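Fatty acid-binding protein homolog (Ascaris suum, PDB 6I8X) binds fatty acids inside a beta-barrel and may sequester potentially toxic fatty acids or help maintain the impermeable lipid layer of the eggshell. Local coordinates at residues E27-R32 against Q40-A45; V47-R52 against L131-S136. All coordinates share one frame; numbering follows the deposited sequence.

Following the chain from its N terminus, strand 15-23 leads into two short helices, and interaction 1 closes a short turn of chain between them, with seven residues between its segments, four of them helical. Helix 36-43 runs on almost at once into strand 47-53, where interaction 2 opens; it closes on strand 130-137, with 78 residues between its segments, spanning most of the barrel strands. The two loops thus lie in series, neither enclosing nor crossing the other. Interaction 1 builds the helical cover and interaction 2 ties two walls of the barrel; the centres of the two interactions lie about 16 Å apart. They meet directly where Y28 CE2 packs on M135 CE at 3.6 Å, and indirectly through vaccenic acid, which both touch.

Interaction 1 (E27-R32 against Q40-A45); sequences EYLKAR and QVIKLA. With VCA (vaccenic acid), chain C.
Helices 25-31 and 36-43 come nearest at L29 and K43, whose CA atoms lie 8.5 Å apart, so that side chains alone bridge the gap. L29 supplies one half of the contact: its CD1 reaches I42 CG2 at 3.8 Å, while its other methyl, CD2, meets the same I42 atom. L29 CD1 also rests against K43 CB, 4.1 Å away, where only the base of the lysine takes part; its extended chain carries NZ off to a salt bridge with D26. I42 works as a spacer. With CG1 beside the backbone N (chi1 -68°), CG2 is turned anti to that nitrogen and sits between L29 CD1 and vaccenic acid C5, the latter at 3.8 Å. I42 CD1 meets the returning limb of the folded acyl chain near C15. Just past the helix, A45 CB is modelled 3.2 Å from ligand C7, shorter than normal carbon contact and so doubtful in its exact value. No hydrogen bond links the two segments. The helix-to-helix contact is wholly aliphatic, whereas the lipid also meets the backbone carbonyls of V41 and I42; the chemistry implies that I42 serves both the packing of the helical lid and the lipid beneath it.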
loop_
_atom_site.group_PDB
_atom_site.type_symbol
_atom_site.label_atom_id
_atom_site.label_comp_id
_atom_site.label_asym_id
_atom_site.label_seq_id
_atom_site.Cartn_x
_atom_site.Cartn_y
_atom_site.Cartn_z
ATOM N N GLU A 27 -11.343 13.746 -5.751
ATOM C CA GLU A 27 -10.556 14.635 -6.610
ATOM C C GLU A 27 -9.233 13.984 -7.017
ATOM O O GLU A 27 -8.765 14.200 -8.138
ATOM C CB GLU A 27 -10.356 16.028 -5.969
ATOM C CG GLU A 27 -10.135 17.162 -6.977
ATOM C CD GLU A 27 -11.135 17.363 -8.110
ATOM O OE1 GLU A 27 -12.332 17.032 -7.939
ATOM O OE2 GLU A 27 -10.715 17.876 -9.174
ATOM N N TYR A 28 -8.654 13.163 -6.117
ATOM C CA TYR A 28 -7.429 12.416 -6.382
ATOM C C TYR A 28 -7.658 11.430 -7.514
ATOM O O TYR A 28 -6.822 11.345 -8.399
ATOM C CB TYR A 28 -6.924 11.666 -5.124
ATOM C CG TYR A 28 -5.879 10.619 -5.463
ATOM C CD1 TYR A 28 -4.543 10.973 -5.661
ATOM C CD2 TYR A 28 -6.240 9.294 -5.687
ATOM C CE1 TYR A 28 -3.584 10.016 -5.997
ATOM C CE2 TYR A 28 -5.296 8.339 -6.067
ATOM C CZ TYR A 28 -3.966 8.702 -6.195
ATOM O OH TYR A 28 -3.039 7.753 -6.527
ATOM N N LEU A 29 -8.758 10.648 -7.452
ATOM C CA LEU A 29 -9.118 9.656 -8.473
ATOM C C LEU A 29 -9.394 10.326 -9.810
ATOM O O LEU A 29 -9.061 9.776 -10.854
ATOM C CB LEU A 29 -10.303 8.770 -8.032
ATOM C CG LEU A 29 -10.044 7.818 -6.852
ATOM C CD1 LEU A 29 -11.339 7.178 -6.401
ATOM C CD2 LEU A 29 -8.988 6.730 -7.201
ATOM N N LYS A 30 -9.940 11.539 -9.760
ATOM C CA LYS A 30 -10.203 12.384 -10.921
ATOM C C LYS A 30 -8.873 12.829 -11.565
ATOM O O LYS A 30 -8.725 12.708 -12.782
ATOM C CB LYS A 30 -11.045 13.596 -10.512
ATOM C CG LYS A 30 -12.136 13.881 -11.500
ATOM C CD LYS A 30 -13.104 14.917 -10.983
ATOM C CE LYS A 30 -13.744 15.580 -12.152
ATOM N NZ LYS A 30 -14.711 16.619 -11.736
ATOM N N ALA A 31 -7.890 13.277 -10.745
ATOM C CA ALA A 31 -6.567 13.712 -11.227
ATOM C C ALA A 31 -5.825 12.543 -11.907
ATOM O O ALA A 31 -5.119 12.737 -12.888
ATOM C CB ALA A 31 -5.742 14.292 -10.077
ATOM N N ARG A 32 -6.070 11.336 -11.419
ATOM C CA ARG A 32 -5.542 10.065 -11.897
ATOM C C ARG A 32 -6.252 9.585 -13.193
ATOM O O ARG A 32 -5.788 8.645 -13.822
ATOM C CB ARG A 32 -5.671 9.028 -10.759
ATOM C CG ARG A 32 -4.630 7.906 -10.755
ATOM C CD ARG A 32 -3.260 8.380 -10.341
ATOM N NE ARG A 32 -2.264 7.306 -10.303
ATOM C CZ ARG A 32 -1.570 6.866 -11.348
ATOM N NH1 ARG A 32 -1.798 7.353 -12.560
ATOM N NH2 ARG A 32 -0.666 5.914 -11.195
ATOM N N GLN A 40 -16.842 5.930 -8.181
ATOM C CA GLN A 40 -17.806 5.513 -7.155
ATOM C C GLN A 40 -17.478 4.156 -6.608
ATOM O O GLN A 40 -17.509 3.999 -5.395
ATOM C CB GLN A 40 -19.275 5.506 -7.667
ATOM C CG GLN A 40 -19.807 6.802 -8.260
ATOM C CD GLN A 40 -19.357 8.074 -7.562
ATOM O OE1 GLN A 40 -18.489 8.823 -8.062
ATOM N NE2 GLN A 40 -19.911 8.334 -6.389
ATOM N N VAL A 41 -17.149 3.183 -7.495
ATOM C CA VAL A 41 -16.895 1.786 -7.111
ATOM C C VAL A 41 -15.549 1.678 -6.430
ATOM O O VAL A 41 -15.433 0.938 -5.449
ATOM C CB VAL A 41 -17.124 0.708 -8.237
ATOM C CG1 VAL A 41 -18.577 0.706 -8.713
ATOM C CG2 VAL A 41 -16.170 0.864 -9.425
ATOM N N ILE A 42 -14.556 2.472 -6.879
ATOM C CA ILE A 42 -13.242 2.490 -6.228
ATOM C C ILE A 42 -13.314 3.088 -4.812
ATOM O O ILE A 42 -12.716 2.533 -3.878
ATOM C CB ILE A 42 -12.150 3.181 -7.083
ATOM C CG1 ILE A 42 -11.831 2.335 -8.347
ATOM C CG2 ILE A 42 -10.860 3.450 -6.235
ATOM C CD1 ILE A 42 -11.200 3.125 -9.546
ATOM N N LYS A 43 -14.005 4.231 -4.665
ATOM C CA LYS A 43 -14.025 4.956 -3.390
ATOM C C LYS A 43 -14.997 4.396 -2.343
ATOM O O LYS A 43 -14.823 4.664 -1.154
ATOM C CB LYS A 43 -14.239 6.475 -3.604
ATOM C CG LYS A 43 -15.671 6.962 -3.729
ATOM C CD LYS A 43 -15.691 8.407 -4.285
ATOM C CE LYS A 43 -17.067 9.017 -4.216
ATOM N NZ LYS A 43 -17.140 10.310 -4.940
ATOM N N LEU A 44 -15.987 3.630 -2.743
ATOM C CA LEU A 44 -16.892 3.134 -1.729
ATOM C C LEU A 44 -16.692 1.634 -1.455
ATOM O O LEU A 44 -17.419 1.047 -0.664
ATOM C CB LEU A 44 -18.344 3.527 -2.059
ATOM C CG LEU A 44 -18.619 5.050 -1.828
ATOM C CD1 LEU A 44 -19.745 5.568 -2.707
ATOM C CD2 LEU A 44 -18.860 5.378 -0.345
ATOM N N ALA A 45 -15.610 1.051 -1.991
ATOM C CA ALA A 45 -15.302 -0.343 -1.703
ATOM C C ALA A 45 -14.597 -0.518 -0.354
ATOM O O ALA A 45 -13.751 0.313 0.022
ATOM C CB ALA A 45 -14.434 -0.914 -2.787
HETATM O O2 VCA C . -4.735 0.486 -1.791
HETATM C C1 VCA C . -6.008 0.769 -1.626
HETATM O O1 VCA C . -6.541 0.797 -0.543
HETATM C C2 VCA C . -6.747 1.069 -2.899
HETATM C C3 VCA C . -8.178 0.543 -2.962
HETATM C C4 VCA C . -8.734 0.542 -4.376
HETATM C C5 VCA C . -10.197 0.170 -4.497
HETATM C C6 VCA C . -10.443 -1.317 -4.657
HETATM C C7 VCA C . -11.912 -1.679 -4.575
HETATM C C8 VCA C . -12.746 -1.486 -5.832
HETATM C C9 VCA C . -12.659 -2.629 -6.824
HETATM C C10 VCA C . -13.407 -2.341 -8.130
HETATM C C11 VCA C . -12.815 -3.026 -9.325
HETATM C C12 VCA C . -11.660 -2.728 -9.895
HETATM C C13 VCA C . -10.706 -1.655 -9.456
HETATM C C14 VCA C . -9.583 -1.383 -10.457
HETATM C C15 VCA C . -8.707 -0.191 -10.101
HETATM C C16 VCA C . -8.003 -0.272 -8.752
HETATM C C17 VCA C . -7.079 0.901 -8.481
HETATM C C18 VCA C . -6.138 0.665 -7.330
#

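Interaction 2 (V47-R52 against L131-S136); sequences VTKKFR and LVMKMS. With VCA (vaccenic acid), chain C; EDO (1,2-ethanediol), chain G.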
loop_
_atom_site.group_PDB
_atom_site.type_symbol
_atom_site.label_atom_id
_atom_site.label_comp_id
_atom_site.label_asym_id
_atom_site.label_seq_id
_atom_site.Cartn_x
_atom_site.Cartn_y
_atom_site.Cartn_z
ATOM N N VAL A 47 -11.995 -2.052 2.211
ATOM C CA VAL A 47 -10.574 -2.419 2.115
ATOM C C VAL A 47 -10.041 -2.834 3.501
ATOM O O VAL A 47 -10.284 -2.174 4.518
ATOM C CB VAL A 47 -9.670 -1.310 1.459
ATOM C CG1 VAL A 47 -8.206 -1.743 1.364
ATOM C CG2 VAL A 47 -10.188 -0.874 0.081
ATOM N N THR A 48 -9.348 -3.958 3.521
ATOM C CA THR A 48 -8.672 -4.484 4.684
ATOM C C THR A 48 -7.224 -4.737 4.262
ATOM O O THR A 48 -6.975 -5.484 3.310
ATOM C CB THR A 48 -9.345 -5.763 5.219
ATOM O OG1 THR A 48 -10.619 -5.423 5.763
ATOM C CG2 THR A 48 -8.506 -6.408 6.305
ATOM N N LYS A 49 -6.287 -4.115 4.970
ATOM C CA LYS A 49 -4.863 -4.280 4.707
ATOM C C LYS A 49 -4.260 -5.157 5.775
ATOM O O LYS A 49 -4.623 -5.053 6.930
ATOM C CB LYS A 49 -4.145 -2.917 4.639
ATOM C CG LYS A 49 -4.430 -2.177 3.338
ATOM C CD LYS A 49 -3.649 -0.869 3.247
ATOM C CE LYS A 49 -4.041 -0.069 2.036
ATOM N NZ LYS A 49 -3.389 -0.537 0.813
ATOM N N LYS A 50 -3.383 -6.063 5.382
ATOM C CA LYS A 50 -2.724 -6.969 6.325
ATOM C C LYS A 50 -1.264 -6.949 6.052
ATOM O O LYS A 50 -0.862 -7.070 4.908
ATOM C CB LYS A 50 -3.263 -8.406 6.240
ATOM C CG LYS A 50 -4.692 -8.561 6.690
ATOM C CD LYS A 50 -5.115 -10.052 6.693
ATOM C CE LYS A 50 -6.485 -10.238 7.271
ATOM N NZ LYS A 50 -7.013 -11.610 7.027
ATOM N N PHE A 51 -0.477 -6.732 7.090
ATOM C CA PHE A 51 0.987 -6.750 7.050
ATOM C C PHE A 51 1.427 -7.735 8.121
ATOM O O PHE A 51 0.973 -7.656 9.264
ATOM C CB PHE A 51 1.564 -5.362 7.379
ATOM C CG PHE A 51 1.376 -4.303 6.320
ATOM C CD1 PHE A 51 0.225 -3.514 6.297
ATOM C CD2 PHE A 51 2.373 -4.048 5.381
ATOM C CE1 PHE A 51 0.066 -2.498 5.339
ATOM C CE2 PHE A 51 2.210 -3.037 4.416
ATOM C CZ PHE A 51 1.071 -2.252 4.418
ATOM N N ARG A 52 2.269 -8.694 7.747
ATOM C CA ARG A 52 2.804 -9.650 8.706
ATOM C C ARG A 52 4.242 -10.044 8.360
ATOM O O ARG A 52 4.678 -9.828 7.226
ATOM C CB ARG A 52 1.895 -10.892 8.807
ATOM C CG ARG A 52 1.858 -11.761 7.553
ATOM C CD ARG A 52 1.135 -13.057 7.820
ATOM N NE ARG A 52 1.065 -13.898 6.623
ATOM C CZ ARG A 52 0.065 -13.881 5.744
ATOM N NH1 ARG A 52 -0.963 -13.050 5.905
ATOM N NH2 ARG A 52 0.091 -14.685 4.687
ATOM N N LEU A 131 -3.727 3.672 10.777
ATOM C CA LEU A 131 -2.720 3.626 9.737
ATOM C C LEU A 131 -3.297 4.628 8.706
ATOM O O LEU A 131 -4.439 4.500 8.288
ATOM C CB LEU A 131 -2.625 2.207 9.133
ATOM C CG LEU A 131 -1.590 2.000 8.015
ATOM C CD1 LEU A 131 -0.145 2.025 8.563
ATOM C CD2 LEU A 131 -1.883 0.716 7.260
ATOM N N VAL A 132 -2.538 5.648 8.369
ATOM C CA VAL A 132 -2.917 6.695 7.422
ATOM C C VAL A 132 -2.129 6.450 6.128
ATOM O O VAL A 132 -0.902 6.422 6.147
ATOM C CB VAL A 132 -2.633 8.114 7.998
ATOM C CG1 VAL A 132 -3.153 9.203 7.062
ATOM C CG2 VAL A 132 -3.212 8.277 9.411
ATOM N N MET A 133 -2.846 6.269 5.020
ATOM C CA MET A 133 -2.256 6.104 3.714
ATOM C C MET A 133 -2.406 7.412 2.965
ATOM O O MET A 133 -3.525 7.858 2.765
ATOM C CB MET A 133 -2.919 4.974 2.943
ATOM C CG MET A 133 -2.181 4.639 1.660
ATOM S SD MET A 133 -3.221 3.546 0.701
ATOM C CE MET A 133 -2.072 2.922 -0.438
ATOM N N LYS A 134 -1.288 8.002 2.523
ATOM C CA LYS A 134 -1.255 9.271 1.797
ATOM C C LYS A 134 -0.789 9.075 0.362
ATOM O O LYS A 134 0.153 8.325 0.085
ATOM C CB LYS A 134 -0.352 10.307 2.512
ATOM C CG LYS A 134 -0.863 10.729 3.880
ATOM C CD LYS A 134 0.028 11.798 4.517
ATOM C CE LYS A 134 -0.356 12.140 5.947
ATOM N NZ LYS A 134 -1.643 12.895 6.041
ATOM N N MET A 135 -1.456 9.784 -0.556
ATOM C CA MET A 135 -1.181 9.743 -1.991
ATOM C C MET A 135 -1.321 11.139 -2.555
ATOM O O MET A 135 -2.107 11.938 -2.043
ATOM C CB MET A 135 -2.169 8.813 -2.713
ATOM C CG MET A 135 -2.283 7.471 -2.090
ATOM S SD MET A 135 -3.961 7.046 -1.703
ATOM C CE MET A 135 -4.444 6.228 -3.241
ATOM N N SER A 136 -0.592 11.405 -3.646
ATOM C CA SER A 136 -0.571 12.679 -4.344
ATOM C C SER A 136 -0.404 12.477 -5.841
ATOM O O SER A 136 0.474 11.710 -6.261
ATOM C CB SER A 136 0.565 13.548 -3.811
ATOM O OG SER A 136 0.294 14.912 -4.065
HETATM O O2 VCA C . -4.735 0.486 -1.791
HETATM C C1 VCA C . -6.008 0.769 -1.626
HETATM O O1 VCA C . -6.541 0.797 -0.543
HETATM C C2 VCA C . -6.747 1.069 -2.899
HETATM C C3 VCA C . -8.178 0.543 -2.962
HETATM C C4 VCA C . -8.734 0.542 -4.376
HETATM C C5 VCA C . -10.197 0.170 -4.497
HETATM C C6 VCA C . -10.443 -1.317 -4.657
HETATM C C7 VCA C . -11.912 -1.679 -4.575
HETATM C C8 VCA C . -12.746 -1.486 -5.832
HETATM C C9 VCA C . -12.659 -2.629 -6.824
HETATM C C10 VCA C . -13.407 -2.341 -8.130
HETATM C C11 VCA C . -12.815 -3.026 -9.325
HETATM C C12 VCA C . -11.660 -2.728 -9.895
HETATM C C13 VCA C . -10.706 -1.655 -9.456
HETATM C C14 VCA C . -9.583 -1.383 -10.457
HETATM C C15 VCA C . -8.707 -0.191 -10.101
HETATM C C16 VCA C . -8.003 -0.272 -8.752
HETATM C C17 VCA C . -7.079 0.901 -8.481
HETATM C C18 VCA C . -6.138 0.665 -7.330
HETATM C C1 EDO G . -11.888 -8.729 6.379
HETATM O O1 EDO G . -12.305 -8.219 5.120
HETATM C C2 EDO G . -12.677 -8.137 7.570
HETATM O O2 EDO G . -11.882 -7.204 8.315
#
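Strands 47-53 and 130-137 face each other across the barrel interior, with strands 15-23 and 140-148 between them in the sheet; even at the closest pair, K49 CA and L131 CA are 9.6 Å apart, too far for any backbone pairing. F51 and L131 make the purely apolar touch, L131 CD2 coming obliquely to the ring at F51 CE1, 4.2 Å away. Two residues before F51, K49 reaches M133, two after L131. The lysine runs straight until it turns aside at its last torsion (chi4 -81°), which sets NZ 3.9 Å from M133 CE, while K49 CE lies equally near M133 SD. That nitrogen gives a 3.1 Å hydrogen bond to vaccenic acid O2 and is also hydrogen-bonded to N66 OD1 and Y124 OH, so three polar partners grip a buried group whose probable positive charge would suit a carboxylate. M133 CE also meets O2, placing a methyl beside the head group, and V47 CG1 approaches the other carboxylate oxygen, O1, at 3.6 Å. K49, M133 and V47 thus line part of the carboxylate end of the ligand cavity, a pocket that also includes R144 and Y146, in this calycin beta-barrel of the fatty acid-binding protein family.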